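DyP (PDB 3VXJ) is a heme-containing dye-decolorizing peroxidase that probably uses hydrogen peroxide to oxidise dyes and phenolic compounds such as 2,6-dimethoxyphenol. Local coordinates at residues L105-A110 against F419-G424; K226-N231 against G346-D351; F26-V31 against Q150-S155; G93-A98 against P111-T116; W374-N379 against G395-R400. All blocks are in the same frame, centred on the assembly; numbering follows the deposited sequence.

Contact 1 (L105-A110 against F419-G424). With HEM (protoporphyrin IX containing Fe), chain B.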
# COMPACT_ATOMS: atom_id res chain seq x y z
N LEU A 105 -4.47 12.71 14.94
CA LEU A 105 -5.86 12.80 14.50
C LEU A 105 -6.25 14.18 13.99
O LEU A 105 -7.18 14.31 13.21
CB LEU A 105 -6.79 12.39 15.64
CG LEU A 105 -6.70 10.95 16.15
CD1 LEU A 105 -7.55 10.79 17.40
CD2 LEU A 105 -7.13 9.97 15.07
N SER A 106 -5.52 15.21 14.42
CA SER A 106 -5.80 16.57 13.99
C SER A 106 -5.54 16.79 12.50
O SER A 106 -5.97 17.80 11.92
CB SER A 106 -5.04 17.60 14.84
OG SER A 106 -3.66 17.62 14.53
N GLN A 107 -4.83 15.85 11.88
CA GLN A 107 -4.52 15.92 10.46
C GLN A 107 -5.52 15.17 9.59
O GLN A 107 -5.51 15.32 8.37
CB GLN A 107 -3.10 15.39 10.21
CG GLN A 107 -2.00 16.25 10.83
CD GLN A 107 -2.09 17.70 10.39
OE1 GLN A 107 -2.15 18.00 9.19
NE2 GLN A 107 -2.12 18.60 11.36
N TRP A 108 -6.39 14.39 10.22
CA TRP A 108 -7.47 13.73 9.50
C TRP A 108 -8.50 14.74 9.00
O TRP A 108 -8.81 15.73 9.67
CB TRP A 108 -8.16 12.70 10.39
CG TRP A 108 -7.49 11.35 10.37
CD1 TRP A 108 -6.19 11.07 10.70
CD2 TRP A 108 -8.09 10.10 10.02
NE1 TRP A 108 -5.94 9.73 10.57
CE2 TRP A 108 -7.08 9.11 10.15
CE3 TRP A 108 -9.37 9.72 9.60
CZ2 TRP A 108 -7.33 7.75 9.88
CZ3 TRP A 108 -9.61 8.37 9.33
CH2 TRP A 108 -8.59 7.40 9.47
N VAL A 109 -9.03 14.46 7.81
CA VAL A 109 -10.05 15.34 7.24
C VAL A 109 -11.29 14.59 6.76
O VAL A 109 -11.26 13.38 6.48
CB VAL A 109 -9.52 16.22 6.09
CG1 VAL A 109 -8.46 17.20 6.59
CG2 VAL A 109 -8.97 15.37 4.96
N ALA A 110 -12.39 15.34 6.66
CA ALA A 110 -13.64 14.83 6.11
C ALA A 110 -13.42 14.31 4.69
O ALA A 110 -12.59 14.86 3.95
CB ALA A 110 -14.70 15.91 6.15
N PHE A 419 7.64 12.84 7.28
CA PHE A 419 7.46 13.33 5.91
C PHE A 419 6.21 12.75 5.24
O PHE A 419 5.92 13.07 4.08
CB PHE A 419 8.68 12.99 5.04
CG PHE A 419 9.98 13.48 5.60
CD1 PHE A 419 10.21 14.84 5.78
CD2 PHE A 419 10.98 12.58 5.91
CE1 PHE A 419 11.43 15.30 6.29
CE2 PHE A 419 12.21 13.03 6.42
CZ PHE A 419 12.43 14.38 6.61
N VAL A 420 5.50 11.90 5.97
CA VAL A 420 4.32 11.21 5.48
C VAL A 420 3.20 11.46 6.48
O VAL A 420 3.29 11.05 7.63
CB VAL A 420 4.56 9.68 5.33
CG1 VAL A 420 3.27 8.99 4.90
CG2 VAL A 420 5.68 9.40 4.32
N ILE A 421 2.16 12.16 6.04
CA ILE A 421 1.10 12.61 6.93
C ILE A 421 -0.20 11.90 6.58
O ILE A 421 -0.72 12.08 5.48
CB ILE A 421 0.87 14.13 6.79
CG1 ILE A 421 2.19 14.92 6.90
CG2 ILE A 421 -0.16 14.63 7.81
CD1 ILE A 421 2.88 14.85 8.26
N PRO A 422 -0.73 11.07 7.50
CA PRO A 422 -2.04 10.46 7.23
C PRO A 422 -3.15 11.51 7.28
O PRO A 422 -3.29 12.24 8.27
CB PRO A 422 -2.20 9.43 8.36
CG PRO A 422 -0.80 9.22 8.90
CD PRO A 422 -0.13 10.56 8.75
N LYS A 423 -3.92 11.59 6.20
CA LYS A 423 -5.01 12.56 6.07
C LYS A 423 -6.38 11.90 6.17
O LYS A 423 -7.41 12.58 6.10
CB LYS A 423 -4.91 13.31 4.74
CG LYS A 423 -3.61 14.09 4.53
CD LYS A 423 -3.37 15.16 5.60
CE LYS A 423 -4.37 16.32 5.47
NZ LYS A 423 -4.22 17.26 6.62
N GLY A 424 -6.40 10.59 6.35
CA GLY A 424 -7.63 9.82 6.36
C GLY A 424 -7.38 8.43 5.83
O GLY A 424 -6.33 8.15 5.24
CHA HEM B . 7.70 -1.45 -0.01
CHB HEM B . 7.17 3.34 -0.36
CHC HEM B . 3.79 3.26 3.10
CHD HEM B . 4.27 -1.53 3.44
C1A HEM B . 7.87 -0.15 -0.38
C2A HEM B . 8.85 0.33 -1.34
C3A HEM B . 8.71 1.66 -1.42
C4A HEM B . 7.62 2.05 -0.55
CMA HEM B . 9.51 2.64 -2.31
CAA HEM B . 9.90 -0.56 -2.05
CBA HEM B . 9.44 -1.19 -3.36
CGA HEM B . 8.44 -2.31 -3.19
O1A HEM B . 8.80 -3.41 -2.72
O2A HEM B . 7.26 -2.11 -3.58
C1B HEM B . 6.20 3.74 0.53
C2B HEM B . 5.74 5.10 0.73
C3B HEM B . 4.79 5.08 1.69
C4B HEM B . 4.63 3.70 2.11
CMB HEM B . 6.29 6.32 -0.04
CAB HEM B . 3.97 6.26 2.26
CBB HEM B . 3.77 7.38 1.57
C1C HEM B . 3.66 1.96 3.52
C2C HEM B . 2.82 1.51 4.61
C3C HEM B . 2.97 0.18 4.72
C4C HEM B . 3.90 -0.24 3.69
CMC HEM B . 1.92 2.43 5.46
CAC HEM B . 2.29 -0.81 5.71
CBC HEM B . 2.04 -0.47 6.98
C1D HEM B . 5.18 -1.94 2.50
C2D HEM B . 5.46 -3.33 2.21
C3D HEM B . 6.52 -3.30 1.16
C4D HEM B . 6.79 -1.91 0.90
CMD HEM B . 4.85 -4.60 2.83
CAD HEM B . 7.17 -4.55 0.54
CBD HEM B . 8.25 -5.03 1.50
CGD HEM B . 8.92 -6.28 1.01
O1D HEM B . 10.18 -6.29 0.95
O2D HEM B . 8.22 -7.26 0.68
NA HEM B . 7.17 0.93 0.09
NB HEM B . 5.52 2.91 1.42
NC HEM B . 4.33 0.88 3.01
ND HEM B . 5.96 -1.12 1.69
FE HEM B . 5.79 0.91 1.60
O HOH W 1 4.46 0.65 0.15

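Contact 2 (K226-N231 against G346-D351)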
# COMPACT_ATOMS: atom_id res chain seq x y z
N LYS A 226 5.78 15.11 2.12
CA LYS A 226 6.56 16.33 2.21
C LYS A 226 7.91 16.13 1.51
O LYS A 226 8.91 15.77 2.14
CB LYS A 226 6.76 16.71 3.67
CG LYS A 226 5.46 16.82 4.48
CD LYS A 226 4.55 17.94 4.02
CE LYS A 226 3.47 18.22 5.05
NZ LYS A 226 2.58 19.33 4.63
N VAL A 227 7.89 16.33 0.20
CA VAL A 227 9.04 15.95 -0.64
C VAL A 227 10.22 16.93 -0.52
O VAL A 227 11.36 16.48 -0.31
CB VAL A 227 8.62 15.72 -2.12
CG1 VAL A 227 9.81 15.32 -2.96
CG2 VAL A 227 7.53 14.65 -2.19
N PRO A 228 9.98 18.25 -0.63
CA PRO A 228 11.12 19.15 -0.41
C PRO A 228 11.76 18.97 0.96
O PRO A 228 12.98 19.07 1.09
CB PRO A 228 10.48 20.54 -0.51
CG PRO A 228 9.31 20.34 -1.40
CD PRO A 228 8.76 18.99 -1.01
N GLU A 229 10.94 18.71 1.98
CA GLU A 229 11.44 18.49 3.33
C GLU A 229 12.30 17.22 3.42
O GLU A 229 13.36 17.22 4.03
CB GLU A 229 10.28 18.43 4.33
CG GLU A 229 9.55 19.76 4.53
CD GLU A 229 8.45 20.05 3.50
OE1 GLU A 229 8.30 19.33 2.48
OE2 GLU A 229 7.72 21.05 3.70
N PHE A 230 11.83 16.13 2.81
CA PHE A 230 12.59 14.89 2.74
C PHE A 230 13.94 15.11 2.06
O PHE A 230 14.99 14.72 2.58
CB PHE A 230 11.76 13.84 1.98
CG PHE A 230 12.51 12.57 1.67
CD1 PHE A 230 12.66 11.58 2.63
CD2 PHE A 230 13.04 12.36 0.40
CE1 PHE A 230 13.34 10.40 2.33
CE2 PHE A 230 13.72 11.18 0.10
CZ PHE A 230 13.88 10.21 1.07
N ASN A 231 13.91 15.76 0.89
CA ASN A 231 15.12 16.04 0.14
C ASN A 231 16.10 16.87 0.96
O ASN A 231 17.29 16.54 1.07
CB ASN A 231 14.76 16.77 -1.16
CG ASN A 231 15.96 16.99 -2.06
OD1 ASN A 231 16.52 16.04 -2.61
ND2 ASN A 231 16.34 18.25 -2.25
N GLY A 346 12.93 24.03 0.16
CA GLY A 346 12.87 22.97 1.16
C GLY A 346 11.50 22.85 1.81
O GLY A 346 11.35 22.15 2.81
N VAL A 347 10.51 23.54 1.24
CA VAL A 347 9.17 23.62 1.82
C VAL A 347 8.11 23.20 0.79
O VAL A 347 8.10 23.69 -0.34
CB VAL A 347 8.88 25.06 2.36
CG1 VAL A 347 7.50 25.14 3.01
CG2 VAL A 347 9.96 25.49 3.35
N THR A 348 7.23 22.28 1.20
CA THR A 348 6.08 21.87 0.39
C THR A 348 5.14 23.04 0.11
O THR A 348 4.75 23.77 1.02
CB THR A 348 5.30 20.75 1.10
OG1 THR A 348 6.08 19.55 1.07
CG2 THR A 348 3.95 20.47 0.43
N ALA A 349 4.77 23.19 -1.16
CA ALA A 349 3.82 24.22 -1.61
C ALA A 349 2.61 23.63 -2.34
O ALA A 349 1.69 24.36 -2.70
CB ALA A 349 4.53 25.23 -2.49
N GLN A 350 2.62 22.32 -2.57
CA GLN A 350 1.52 21.67 -3.27
C GLN A 350 1.19 20.35 -2.61
O GLN A 350 2.05 19.71 -2.01
CB GLN A 350 1.87 21.43 -4.75
CG GLN A 350 2.38 22.68 -5.47
CD GLN A 350 2.55 22.49 -6.96
OE1 GLN A 350 3.66 22.29 -7.45
NE2 GLN A 350 1.44 22.55 -7.68
N ASP A 351 -0.08 19.96 -2.70
CA ASP A 351 -0.58 18.71 -2.17
C ASP A 351 -0.22 17.56 -3.11
O ASP A 351 -0.67 17.51 -4.25
CB ASP A 351 -2.10 18.81 -1.98
CG ASP A 351 -2.71 17.57 -1.35
OD1 ASP A 351 -1.98 16.79 -0.72
OD2 ASP A 351 -3.95 17.38 -1.49
O HOH W 2 5.54 17.70 -0.96

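Contact 3 (F26-V31 against Q150-S155)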
# COMPACT_ATOMS: atom_id res chain seq x y z
N PHE A 26 -10.58 6.91 -6.65
CA PHE A 26 -11.30 6.27 -5.57
C PHE A 26 -12.54 7.12 -5.31
O PHE A 26 -12.42 8.28 -4.89
CB PHE A 26 -10.42 6.19 -4.32
CG PHE A 26 -9.16 5.37 -4.51
CD1 PHE A 26 -9.13 4.04 -4.11
CD2 PHE A 26 -8.03 5.92 -5.11
CE1 PHE A 26 -7.98 3.27 -4.29
CE2 PHE A 26 -6.87 5.15 -5.30
CZ PHE A 26 -6.85 3.83 -4.89
N VAL A 27 -13.71 6.57 -5.62
CA VAL A 27 -14.97 7.29 -5.45
C VAL A 27 -15.63 6.76 -4.19
O VAL A 27 -16.15 5.63 -4.16
CB VAL A 27 -15.92 7.10 -6.67
CG1 VAL A 27 -17.19 7.90 -6.46
CG2 VAL A 27 -15.24 7.54 -7.98
N PHE A 28 -15.57 7.56 -3.13
CA PHE A 28 -16.14 7.20 -1.84
C PHE A 28 -17.59 7.63 -1.79
O PHE A 28 -17.92 8.73 -2.20
CB PHE A 28 -15.33 7.84 -0.70
CG PHE A 28 -13.88 7.42 -0.68
CD1 PHE A 28 -13.49 6.24 -0.06
CD2 PHE A 28 -12.92 8.18 -1.35
CE1 PHE A 28 -12.16 5.84 -0.07
CE2 PHE A 28 -11.60 7.78 -1.37
CZ PHE A 28 -11.21 6.62 -0.74
N PHE A 29 -18.45 6.75 -1.30
CA PHE A 29 -19.88 7.01 -1.36
C PHE A 29 -20.62 6.59 -0.09
O PHE A 29 -20.11 5.80 0.72
CB PHE A 29 -20.51 6.36 -2.60
CG PHE A 29 -20.50 4.85 -2.57
CD1 PHE A 29 -21.58 4.15 -2.03
CD2 PHE A 29 -19.41 4.14 -3.05
CE1 PHE A 29 -21.57 2.77 -1.98
CE2 PHE A 29 -19.40 2.75 -3.01
CZ PHE A 29 -20.48 2.06 -2.47
N GLN A 30 -21.81 7.16 0.05
CA GLN A 30 -22.82 6.73 1.00
C GLN A 30 -23.99 6.16 0.22
O GLN A 30 -24.33 6.67 -0.85
CB GLN A 30 -23.37 7.92 1.77
CG GLN A 30 -22.46 8.62 2.71
CD GLN A 30 -23.21 9.73 3.45
OE1 GLN A 30 -24.36 9.55 3.88
NE2 GLN A 30 -22.57 10.89 3.60
N VAL A 31 -24.65 5.15 0.79
CA VAL A 31 -25.89 4.62 0.25
C VAL A 31 -27.07 5.43 0.80
O VAL A 31 -27.21 5.55 2.02
CB VAL A 31 -26.07 3.13 0.63
CG1 VAL A 31 -27.43 2.60 0.16
CG2 VAL A 31 -24.95 2.28 0.06
N GLN A 150 -16.64 11.93 -1.70
CA GLN A 150 -15.28 12.35 -2.03
C GLN A 150 -14.74 11.49 -3.15
O GLN A 150 -15.01 10.29 -3.21
CB GLN A 150 -14.37 12.22 -0.80
CG GLN A 150 -12.88 12.51 -1.02
CD GLN A 150 -12.60 13.97 -1.24
OE1 GLN A 150 -12.84 14.51 -2.32
NE2 GLN A 150 -12.07 14.63 -0.22
N ALA A 151 -13.97 12.10 -4.04
CA ALA A 151 -13.18 11.35 -5.01
C ALA A 151 -11.72 11.73 -4.82
O ALA A 151 -11.40 12.92 -4.78
CB ALA A 151 -13.64 11.64 -6.41
N LEU A 152 -10.85 10.73 -4.70
CA LEU A 152 -9.42 10.97 -4.65
C LEU A 152 -8.81 10.34 -5.88
O LEU A 152 -9.01 9.15 -6.13
CB LEU A 152 -8.80 10.39 -3.37
CG LEU A 152 -9.22 11.00 -2.02
CD1 LEU A 152 -8.58 10.26 -0.86
CD2 LEU A 152 -8.92 12.50 -1.94
N SER A 153 -8.07 11.14 -6.64
CA SER A 153 -7.51 10.68 -7.90
C SER A 153 -6.00 10.72 -7.87
O SER A 153 -5.39 11.67 -7.35
CB SER A 153 -8.03 11.50 -9.07
OG SER A 153 -9.44 11.45 -9.14
N GLY A 154 -5.39 9.67 -8.42
CA GLY A 154 -3.95 9.58 -8.52
C GLY A 154 -3.47 9.33 -9.94
O GLY A 154 -4.26 9.06 -10.86
N SER A 155 -2.16 9.44 -10.11
CA SER A 155 -1.51 9.24 -11.39
C SER A 155 -0.08 8.81 -11.19
O SER A 155 0.62 9.33 -10.30
CB SER A 155 -1.55 10.54 -12.21
OG SER A 155 -1.08 11.64 -11.46

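Contact 4 (G93-A98 against P111-T116)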
# COMPACT_ATOMS: atom_id res chain seq x y z
N GLY A 93 -14.23 0.61 11.96
CA GLY A 93 -13.67 1.54 10.97
C GLY A 93 -12.29 2.07 11.36
O GLY A 93 -11.86 1.94 12.52
N GLN A 94 -11.61 2.69 10.41
CA GLN A 94 -10.23 3.10 10.63
C GLN A 94 -10.07 4.33 11.52
O GLN A 94 -9.09 4.40 12.26
CB GLN A 94 -9.50 3.27 9.30
CG GLN A 94 -7.97 3.33 9.48
CD GLN A 94 -7.26 3.69 8.20
OE1 GLN A 94 -6.78 4.81 8.04
NE2 GLN A 94 -7.22 2.75 7.26
N PHE A 95 -10.99 5.28 11.47
CA PHE A 95 -10.87 6.47 12.32
C PHE A 95 -10.76 6.06 13.80
O PHE A 95 -9.92 6.58 14.53
CB PHE A 95 -12.05 7.43 12.08
CG PHE A 95 -11.91 8.79 12.72
CD1 PHE A 95 -10.72 9.53 12.64
CD2 PHE A 95 -12.99 9.36 13.39
CE1 PHE A 95 -10.62 10.81 13.22
CE2 PHE A 95 -12.90 10.63 13.97
CZ PHE A 95 -11.72 11.34 13.89
N ALA A 96 -11.57 5.08 14.21
CA ALA A 96 -11.54 4.57 15.58
C ALA A 96 -10.24 3.86 15.92
O ALA A 96 -9.92 3.69 17.10
CB ALA A 96 -12.71 3.63 15.81
N ASP A 97 -9.50 3.44 14.89
CA ASP A 97 -8.25 2.72 15.06
C ASP A 97 -7.03 3.62 14.85
O ASP A 97 -5.90 3.19 15.08
CB ASP A 97 -8.20 1.55 14.05
CG ASP A 97 -7.21 0.45 14.45
OD1 ASP A 97 -7.04 0.19 15.66
OD2 ASP A 97 -6.63 -0.18 13.54
N ALA A 98 -7.26 4.87 14.44
CA ALA A 98 -6.18 5.72 13.94
C ALA A 98 -5.15 6.05 15.02
O ALA A 98 -3.94 6.03 14.76
CB ALA A 98 -6.75 6.98 13.32
N PRO A 111 -14.16 13.27 4.28
CA PRO A 111 -15.21 12.58 5.02
C PRO A 111 -14.75 11.35 5.79
O PRO A 111 -15.56 10.48 6.08
CB PRO A 111 -16.17 12.16 3.91
CG PRO A 111 -15.27 11.84 2.79
CD PRO A 111 -14.08 12.78 2.89
N PHE A 112 -13.47 11.27 6.13
CA PHE A 112 -12.93 10.09 6.81
C PHE A 112 -13.06 10.11 8.32
O PHE A 112 -12.85 9.08 8.96
CB PHE A 112 -11.47 9.83 6.40
CG PHE A 112 -11.31 9.51 4.94
CD1 PHE A 112 -11.40 8.19 4.50
CD2 PHE A 112 -11.09 10.52 4.00
CE1 PHE A 112 -11.27 7.87 3.15
CE2 PHE A 112 -10.96 10.20 2.64
CZ PHE A 112 -11.04 8.87 2.22
N THR A 113 -13.44 11.27 8.88
CA THR A 113 -13.51 11.50 10.33
C THR A 113 -14.82 10.98 10.93
O THR A 113 -15.61 11.72 11.51
CB THR A 113 -13.29 12.99 10.64
OG1 THR A 113 -14.10 13.79 9.76
CG2 THR A 113 -11.82 13.36 10.42
N GLY A 114 -15.03 9.67 10.79
CA GLY A 114 -16.23 9.00 11.27
C GLY A 114 -16.41 7.76 10.43
O GLY A 114 -15.44 7.24 9.87
N THR A 115 -17.66 7.29 10.35
CA THR A 115 -18.01 6.11 9.55
C THR A 115 -19.16 6.41 8.58
O THR A 115 -20.02 5.57 8.32
CB THR A 115 -18.30 4.87 10.43
OG1 THR A 115 -19.32 5.16 11.40
CG2 THR A 115 -17.03 4.42 11.16
N THR A 116 -19.14 7.63 8.06
CA THR A 116 -20.06 8.09 7.02
C THR A 116 -19.88 7.31 5.72
O THR A 116 -20.85 6.99 5.04
CB THR A 116 -19.84 9.60 6.80
OG1 THR A 116 -20.37 10.30 7.93
CG2 THR A 116 -20.51 10.10 5.54
O HOH W 3 -13.62 5.18 10.05

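Contact 5 (W374-N379 against G395-R400)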
# COMPACT_ATOMS: atom_id res chain seq x y z
N TRP A 374 5.62 -3.64 14.02
CA TRP A 374 6.91 -3.56 13.38
C TRP A 374 7.42 -2.12 13.20
O TRP A 374 8.36 -1.72 13.89
CB TRP A 374 6.89 -4.34 12.06
CG TRP A 374 6.79 -5.83 12.26
CD1 TRP A 374 6.95 -6.53 13.44
CD2 TRP A 374 6.51 -6.81 11.26
NE1 TRP A 374 6.80 -7.88 13.22
CE2 TRP A 374 6.52 -8.07 11.89
CE3 TRP A 374 6.24 -6.73 9.89
CZ2 TRP A 374 6.30 -9.25 11.19
CZ3 TRP A 374 6.01 -7.90 9.20
CH2 TRP A 374 6.04 -9.15 9.85
N ALA A 375 6.81 -1.35 12.30
CA ALA A 375 7.31 -0.00 11.99
C ALA A 375 7.37 0.93 13.21
O ALA A 375 8.33 1.67 13.36
CB ALA A 375 6.48 0.62 10.88
N ASN A 376 6.34 0.89 14.05
CA ASN A 376 6.24 1.76 15.24
C ASN A 376 7.03 1.27 16.45
O ASN A 376 7.07 1.93 17.49
CB ASN A 376 4.78 1.91 15.68
CG ASN A 376 3.94 2.73 14.72
OD1 ASN A 376 4.44 3.25 13.71
ND2 ASN A 376 2.66 2.82 15.01
N ASN A 377 7.65 0.10 16.32
CA ASN A 377 8.27 -0.56 17.45
C ASN A 377 9.78 -0.40 17.39
O ASN A 377 10.44 -1.03 16.55
CB ASN A 377 7.86 -2.03 17.41
CG ASN A 377 8.36 -2.84 18.59
OD1 ASN A 377 9.21 -2.41 19.38
ND2 ASN A 377 7.84 -4.06 18.69
N ALA A 378 10.34 0.42 18.28
CA ALA A 378 11.78 0.66 18.27
C ALA A 378 12.59 -0.61 18.50
O ALA A 378 13.74 -0.69 18.10
CB ALA A 378 12.16 1.71 19.31
N ASN A 379 11.97 -1.59 19.15
CA ASN A 379 12.65 -2.82 19.50
C ASN A 379 12.43 -3.97 18.55
O ASN A 379 12.75 -5.12 18.86
CB ASN A 379 12.30 -3.17 20.94
CG ASN A 379 12.87 -2.15 21.90
OD1 ASN A 379 14.07 -1.88 21.89
ND2 ASN A 379 12.00 -1.53 22.71
N GLY A 395 6.93 5.08 10.23
CA GLY A 395 6.84 4.85 11.67
C GLY A 395 6.30 6.08 12.38
O GLY A 395 6.67 7.21 12.07
N GLN A 396 5.41 5.88 13.36
CA GLN A 396 4.72 7.04 13.95
C GLN A 396 5.00 7.38 15.42
O GLN A 396 4.58 8.43 15.92
CB GLN A 396 3.24 7.02 13.62
CG GLN A 396 3.02 7.31 12.14
CD GLN A 396 1.60 7.64 11.81
OE1 GLN A 396 1.31 8.71 11.28
NE2 GLN A 396 0.69 6.73 12.12
N THR A 397 5.70 6.49 16.10
CA THR A 397 6.07 6.65 17.50
C THR A 397 7.02 7.84 17.67
O THR A 397 7.94 8.02 16.86
CB THR A 397 6.79 5.38 17.94
OG1 THR A 397 5.98 4.24 17.61
CG2 THR A 397 7.11 5.39 19.43
N THR A 398 6.81 8.63 18.72
CA THR A 398 7.71 9.74 19.03
C THR A 398 8.51 9.45 20.29
O THR A 398 7.98 8.90 21.26
CB THR A 398 6.95 11.06 19.19
OG1 THR A 398 5.99 10.94 20.25
CG2 THR A 398 6.23 11.45 17.90
N PRO A 399 9.81 9.82 20.30
CA PRO A 399 10.52 10.48 19.20
C PRO A 399 10.77 9.52 18.03
O PRO A 399 10.93 8.31 18.24
CB PRO A 399 11.85 10.89 19.83
CG PRO A 399 12.06 9.90 20.91
CD PRO A 399 10.69 9.65 21.47
N ARG A 400 10.80 10.06 16.81
CA ARG A 400 11.03 9.26 15.61
C ARG A 400 12.52 9.01 15.42
O ARG A 400 13.15 9.49 14.45
CB ARG A 400 10.44 9.94 14.36
CG ARG A 400 8.95 10.25 14.45
CD ARG A 400 8.39 10.70 13.12
NE ARG A 400 8.18 9.57 12.22
CZ ARG A 400 8.88 9.31 11.12
NH1 ARG A 400 9.85 10.10 10.70
NH2 ARG A 400 8.57 8.25 10.39

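Contact 1 (L105-A110 against F419-G424)
K423 and Q107 share the polar part of this contact, and W108 supplies most of its apolar part. The lysine chain, bent at chi2 (-60°) and again at chi3, folds back over the loop so that K423 NZ reaches Q107 O at 2.9 Å, in the carbonyl plane and on a lone pair. A second, weak hydrogen bond runs from K423 NZ to Q107 OE1 at 3.4 Å, so backbone and side-chain oxygens of one residue hold the ammonium group. Q107 also runs at a slant over I421, with Q107 CB and CG each 3.9 Å from I421 CG2. W108 lays one indole face on the backbone of strand 420-430: G424 CA stands 3.6 Å from the centroid of the six-membered ring, only 10° off the normal, a CH-pi contact. W108 NE1 is hydrogen-bonded to D103, which probably helps to set the ring's rotation. V109 N donates to K423 O at 3.0 Å, from above the carbonyl plane. The loop of the N-terminal ferredoxin-like domain is thus docked on an outermost strand of the C-terminal sheet, where V420 CG1 meets the heme vinyl carbon CBB at 3.7 Å. Two neutral oxygens, one of them weakly bound, probably stabilise the ammonium charge by ion-dipole attraction.

Contact 2 (K226-N231 against G346-D351)
G346, which leaves helix 340-345 with positive phi, meets the first turn of helix 227-236: its carbonyl carbon lies 3.4 Å from P228 CB, and its O is 3.5 Å from E229 CG. V347 continues along the proline ring, with V347 N 3.5 Å from P228 CB, while its CA passes beside the glutamate carboxylate. T348 then carries the polar core. T348 N donates to E229 OE2 at 2.8 Å, nearly straight at 176°, although it approaches from above the carboxylate plane. T348 OG1 donates at 2.6 Å to E229 OE1, which receives it on its syn lone pair, the side of the other oxygen. The glutamate chain is bent at chi2 (85°), which brings both oxygens round to this one residue. T348 OG1 also accepts from water 2 at 2.8 Å, and that water in turn accepts from V227 N at the start of the helix. P228 CD lies 3.4 Å from T348 OG1, and K226 CD also closes in, both side chains running across the threonine at about a right angle. Helix 227-236 is therefore tied to the loop leading into strand 353-360 by one carboxylate gripped through two donors, an arrangement that probably helps to keep E229 ionised despite its partial burial.

Contact 3 (F26-V31 against Q150-S155)
Strands 23-31 and 146-155 pair at one margin of the antiparallel sheet of the N-terminal ferredoxin-like domain, their short segments at 167° with axes 4.8 Å apart. F26 and L152 form a hydrogen-bonded pair: F26 N donates to L152 O at 2.8 Å, and L152 N returns a bond to F26 O at 2.9 Å. V27 and A151 follow as a non-hydrogen-bonded pair, where A151 CA makes a 3.2 Å CA-H...O contact with F26 O. At F28 and Q150 the bonding is uneven, because F28 N to Q150 O measures 2.8 Å whereas the return bond is weak. F26, F28 and L152 share one face of the sheet. With chi1 at -60°, the F28 ring leans towards the neighbouring strand, bringing F28 CE2 3.9 Å from L152 CD1; the F26 ring presents its edge to L152 O. On this face F28 meets F112 and F220 edge-to-face, and F26 and L152 pack on L355 of strand 353-360, so the sheets of the two domains meet here; strand 119-125 flanks strand 23-31 on its other side.

Contact 4 (G93-A98 against P111-T116)
F95 and T113 bring the two loops nearest, with CA atoms 6.0 Å apart, where T113 forms the centre of an inverse gamma turn and 94-96 adopt helical backbone angles without the regular bonds. F95 CB is directed toward the 111-116 loop, its CG trans to the backbone N (chi1 -170°), and the ring lies flat against the turn's backbone. T113 CA stands over the ring centre at 3.7 Å from the centroid and 9° off the normal, giving a CH-pi contact from the backbone instead of from a methyl group. T113 CG2 sits above the same face near its rim, 4.0 Å from F95 CE1. Nearer the ring's root, F95 CD2 is 3.3 Å from G114 N, placed obliquely to the ring, and F95 CB is 3.6 Å from F112 O. Both loops belong to the excursion of the ferredoxin-like N-terminal domain that carries helix 98-101 and precedes strand 119-125; the F95 ring also meets W108, while F112 turns to F28 of the sheet. Water 3 joins the two backbones, accepting from F95 N at 3.0 Å and probably donating to G114 O at 2.8 Å. Beyond the water, G93 CA comes within 4.4 Å of T115 CG2, a looser apolar touch at the edge of the pair.

Contact 5 (W374-N379 against G395-R400)
N376 and T397 cross at a slant, each turning a polar group to the other segment, where the end of helix 367-375 meets the loop before strand 401-403 in the C-terminal heme-binding domain. T397 CB is directed toward segment 374-379, and T397 OG1 donates to N376 O at 2.6 Å in the carbonyl plane, on a lone pair; the same hydroxyl lies 3.3 Å from N376 CB. With CG set beside the backbone N (chi1 -70°), N376 OD1 reaches the backbone at G395 and Q396 and accepts from Q396 N at 2.8 Å, the donor standing 51° out of the carbonyl plane. Q371 is a second donor to that oxygen, while ND2 binds L101 O, so the amide is held at both ends. Q396 sends its own NE2 to D103 and L101, tying this loop to the region of helix 98-101. Within the same loop R400 grips G395 side-on, the acceptor near the guanidinium plane: R400 NE and R400 NH2 both donate to G395 O, at 2.8 and 2.7 Å.

How the contacts relate
Contact 1 is the hub, touching each of the other four. F419 O meets K226 N of contact 2 at 2.8 Å, a probable hydrogen bond, and W108 CE3 lies 3.3 Å from F95 CD1 of contact 4. P422 CG comes within 3.2 Å of Q396 OE1 in contact 5. Contact 4 passes on to contact 3 through F28 CZ and F112 CZ, 3.7 Å apart, whereas contacts 3 and 5 have centres about 30 Å apart. The heme lies closest to contacts 1 and 5: V420 lines its pocket, and the A375 side chain is about 6 Å from both the heme and the side chain of the axial ligand H308. The F26 side chain of contact 3 is about 13 Å from the heme.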